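Local coordinates for protein Tox3 (Phaeosphaeria nodorum, PDB 6WES) that is probably the mature part of a secreted necrotrophic fungal effector (toxin), apparently recognised in the host through Snn3, at residues 18-23 with 94-99. Numbering follows the deposited sequence.
Sequences RERTGI and CLYQLR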
ATOM      1  N   ARG A  18      12.887  -4.605  16.573  1.00 16.82           N
ATOM      2  CA  ARG A  18      13.910  -4.967  17.555  1.00 18.27           C
ATOM      3  C   ARG A  18      14.299  -3.778  18.421  1.00 21.39           C
ATOM      4  O   ARG A  18      14.532  -3.934  19.626  1.00 24.54           O
ATOM      5  CB  ARG A  18      15.147  -5.585  16.893  1.00 22.04           C
ATOM      6  CG  ARG A  18      16.200  -5.989  17.941  1.00 29.43           C
ATOM      7  CD  ARG A  18      17.224  -6.967  17.408  1.00 33.77           C
ATOM      8  NE  ARG A  18      16.601  -8.165  16.842  1.00 35.15           N
ATOM      9  CZ  ARG A  18      17.291  -9.163  16.294  1.00 34.05           C
ATOM     10  NH1 ARG A  18      18.622  -9.112  16.253  1.00 31.86           N
ATOM     11  NH2 ARG A  18      16.653 -10.211  15.789  1.00 32.67           N
ATOM     12  N   GLU A  19      14.407  -2.588  17.831  1.00 21.05           N
ATOM     13  CA  GLU A  19      14.867  -1.416  18.564  1.00 24.51           C
ATOM     14  C   GLU A  19      13.751  -0.494  19.023  1.00 26.41           C
ATOM     15  O   GLU A  19      13.979   0.310  19.930  1.00 31.10           O
ATOM     16  CB  GLU A  19      15.864  -0.600  17.730  1.00 28.05           C
ATOM     17  CG  GLU A  19      17.152  -1.340  17.438  1.00 31.83           C
ATOM     18  CD  GLU A  19      17.935  -1.653  18.685  1.00 35.32           C
ATOM     19  OE1 GLU A  19      17.938  -0.815  19.613  1.00 37.01           O
ATOM     20  OE2 GLU A  19      18.518  -2.756  18.744  1.00 37.14           O
ATOM     21  N   ARG A  20      12.560  -0.592  18.438  1.00 21.52           N
ATOM     22  CA  ARG A  20      11.459   0.299  18.769  1.00 22.50           C
ATOM     23  C   ARG A  20      10.155  -0.462  18.595  1.00 18.90           C
ATOM     24  O   ARG A  20       9.999  -1.209  17.625  1.00 18.03           O
ATOM     25  CB  ARG A  20      11.428   1.518  17.843  1.00 25.54           C
ATOM     26  CG  ARG A  20      10.328   2.485  18.219  1.00 31.05           C
ATOM     27  CD  ARG A  20      10.428   3.759  17.449  1.00 35.68           C
ATOM     28  NE  ARG A  20      11.795   4.281  17.453  1.00 39.39           N
ATOM     29  CZ  ARG A  20      12.138   5.488  17.896  1.00 40.49           C
ATOM     30  NH1 ARG A  20      11.208   6.319  18.356  1.00 38.93           N
ATOM     31  NH2 ARG A  20      13.410   5.867  17.864  1.00 40.07           N
ATOM     32  N   THR A  21       9.217  -0.257  19.519  1.00 18.57           N
ATOM     33  CA  THR A  21       7.907  -0.886  19.428  1.00 17.97           C
ATOM     34  C   THR A  21       6.812   0.165  19.289  1.00 17.04           C
ATOM     35  O   THR A  21       7.039   1.368  19.447  1.00 18.26           O
ATOM     36  CB  THR A  21       7.645  -1.762  20.649  1.00 21.93           C
ATOM     37  OG1 THR A  21       7.734  -0.945  21.824  1.00 21.26           O
ATOM     38  CG2 THR A  21       8.699  -2.861  20.726  1.00 23.97           C
ATOM     39  N   GLY A  22       5.611  -0.312  18.968  1.00 13.78           N
ATOM     40  CA  GLY A  22       4.452   0.551  18.844  1.00 12.90           C
ATOM     41  C   GLY A  22       4.490   1.531  17.691  1.00 14.02           C
ATOM     42  O   GLY A  22       3.911   2.630  17.791  1.00 14.67           O
ATOM     43  N   ILE A  23       5.115   1.158  16.575  1.00 12.10           N
ATOM     44  CA  ILE A  23       5.243   2.049  15.427  1.00 11.67           C
ATOM     45  C   ILE A  23       3.941   1.988  14.649  1.00 10.72           C
ATOM     46  O   ILE A  23       3.625   0.969  14.032  1.00 10.60           O
ATOM     47  CB  ILE A  23       6.431   1.649  14.545  1.00 11.50           C
ATOM     48  CG1 ILE A  23       7.724   1.600  15.370  1.00 14.12           C
ATOM     49  CG2 ILE A  23       6.526   2.599  13.374  1.00 12.08           C
ATOM     50  CD1 ILE A  23       8.907   1.031  14.598  1.00 15.96           C
ATOM     51  N   CYS A  94      17.732   4.087  12.731  1.00 10.88           N
ATOM     52  CA  CYS A  94      17.061   2.936  12.147  1.00 11.36           C
ATOM     53  C   CYS A  94      16.289   3.354  10.914  1.00 11.46           C
ATOM     54  O   CYS A  94      15.548   4.339  10.940  1.00 13.48           O
ATOM     55  CB  CYS A  94      16.075   2.320  13.145  1.00 11.91           C
ATOM     56  SG  CYS A  94      16.869   1.709  14.667  1.00 18.36           S
ATOM     57  N   LEU A  95      16.403   2.561   9.868  1.00 11.40           N
ATOM     58  CA  LEU A  95      15.591   2.723   8.676  1.00 11.60           C
ATOM     59  C   LEU A  95      14.516   1.645   8.676  1.00 10.79           C
ATOM     60  O   LEU A  95      14.804   0.477   8.941  1.00 11.44           O
ATOM     61  CB  LEU A  95      16.462   2.564   7.428  1.00 17.22           C
ATOM     62  CG  LEU A  95      15.668   2.725   6.134  1.00 21.44           C
ATOM     63  CD1 LEU A  95      15.098   4.122   5.970  1.00 23.02           C
ATOM     64  CD2 LEU A  95      16.535   2.365   4.952  1.00 26.05           C
ATOM     65  N   TYR A  96      13.295   2.043   8.387  1.00 11.15           N
ATOM     66  CA  TYR A  96      12.139   1.157   8.376  1.00  9.95           C
ATOM     67  C   TYR A  96      11.524   1.155   6.996  1.00 13.65           C
ATOM     68  O   TYR A  96      11.494   2.185   6.319  1.00 16.13           O
ATOM     69  CB  TYR A  96      11.067   1.647   9.345  1.00 11.44           C
ATOM     70  CG  TYR A  96      11.565   1.568  10.742  1.00 10.96           C
ATOM     71  CD1 TYR A  96      11.408   0.411  11.489  1.00 11.79           C
ATOM     72  CD2 TYR A  96      12.221   2.655  11.309  1.00 11.32           C
ATOM     73  CE1 TYR A  96      11.911   0.332  12.782  1.00 11.53           C
ATOM     74  CE2 TYR A  96      12.727   2.585  12.566  1.00 12.04           C
ATOM     75  CZ  TYR A  96      12.567   1.418  13.293  1.00 11.60           C
ATOM     76  OH  TYR A  96      13.094   1.356  14.562  1.00 15.20           O
ATOM     77  N   GLN A  97      11.032  -0.000   6.587  1.00 10.41           N
ATOM     78  CA  GLN A  97      10.272  -0.112   5.352  1.00 10.31           C
ATOM     79  C   GLN A  97       8.986  -0.878   5.624  1.00 10.57           C
ATOM     80  O   GLN A  97       9.027  -2.026   6.101  1.00 11.09           O
ATOM     81  CB  GLN A  97      11.091  -0.840   4.306  1.00 10.58           C
ATOM     82  CG  GLN A  97      10.376  -0.913   2.966  1.00 10.79           C
ATOM     83  CD  GLN A  97      11.311  -1.395   1.895  1.00 12.10           C
ATOM     84  OE1 GLN A  97      11.347  -2.590   1.583  1.00 13.94           O
ATOM     85  NE2 GLN A  97      12.082  -0.471   1.326  1.00 13.26           N
ATOM     86  N   LEU A  98       7.861  -0.243   5.326  1.00  9.49           N
ATOM     87  CA  LEU A  98       6.538  -0.830   5.487  1.00  9.08           C
ATOM     88  C   LEU A  98       6.040  -1.255   4.115  1.00  9.66           C
ATOM     89  O   LEU A  98       6.127  -0.482   3.147  1.00 11.31           O
ATOM     90  CB  LEU A  98       5.597   0.216   6.071  1.00 11.05           C
ATOM     91  CG  LEU A  98       4.126  -0.171   6.200  1.00 11.14           C
ATOM     92  CD1 LEU A  98       3.969  -1.432   7.083  1.00 13.45           C
ATOM     93  CD2 LEU A  98       3.387   0.998   6.791  1.00 14.81           C
ATOM     94  N   ARG A  99       5.605  -2.499   4.015  1.00  8.80           N
ATOM     95  CA  ARG A  99       5.127  -3.072   2.759  1.00  8.42           C
ATOM     96  C   ARG A  99       3.650  -3.402   2.952  1.00  9.47           C
ATOM     97  O   ARG A  99       3.296  -4.342   3.680  1.00 10.20           O
ATOM     98  CB  ARG A  99       5.949  -4.306   2.406  1.00  9.72           C
ATOM     99  CG  ARG A  99       7.434  -3.993   2.281  1.00 10.97           C
ATOM    100  CD  ARG A  99       8.278  -5.212   1.960  1.00 11.37           C
ATOM    101  NE  ARG A  99       9.690  -4.878   2.089  1.00 12.69           N
ATOM    102  CZ  ARG A  99      10.661  -5.770   2.281  1.00 12.54           C
ATOM    103  NH1 ARG A  99      10.369  -7.073   2.324  1.00 15.54           N
ATOM    104  NH2 ARG A  99      11.909  -5.359   2.396  1.00 14.19           N
TER
HETATM  105  O   HOH W   1      14.036   3.425  16.151  1.00 28.83           O
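Tyr96 has CG anti to its own carbonyl carbon (chi1 -65°), and its ring reaches from strand 92-105 to segment 18-23. Ile23 CD1 lies anti to CA (chi2 172°), which carries this methyl to the ring. The closest approach is Ile23 CD1 to Tyr96 CE1, 3.6 Å, and the two side chains cross at a slant. Beyond the ring, Tyr96 OH lies 3.7 Å from Arg20 CB. A water joins the two polar ends. It donates to Tyr96 OH at 2.8 Å and accepts from Arg20 NE at 2.7 Å. It lies in the ring plane and in the guanidinium plane, at the edge of each. Tyr96 OH also hydrogen-bonds Glu129 OE2, so the hydroxyl of buried Tyr96 is bonded to both the water and Glu129. Glu129 OE1 takes the backbone N of Glu19, which ties the loop to the same carboxylate. At the flank, Glu19 CB rests 4.0 Å from Cys94 SG, whose disulfide partner is Cys131. Segment 18-23 is the turn after strand 2-16 and the start of strand 23-36 in the beta-barrel effector, with a G1 beta bulge at Gly22 and Ile23 opposite His15. It packs against strand 92-105, which pairs with strands 72-85 and 126-133.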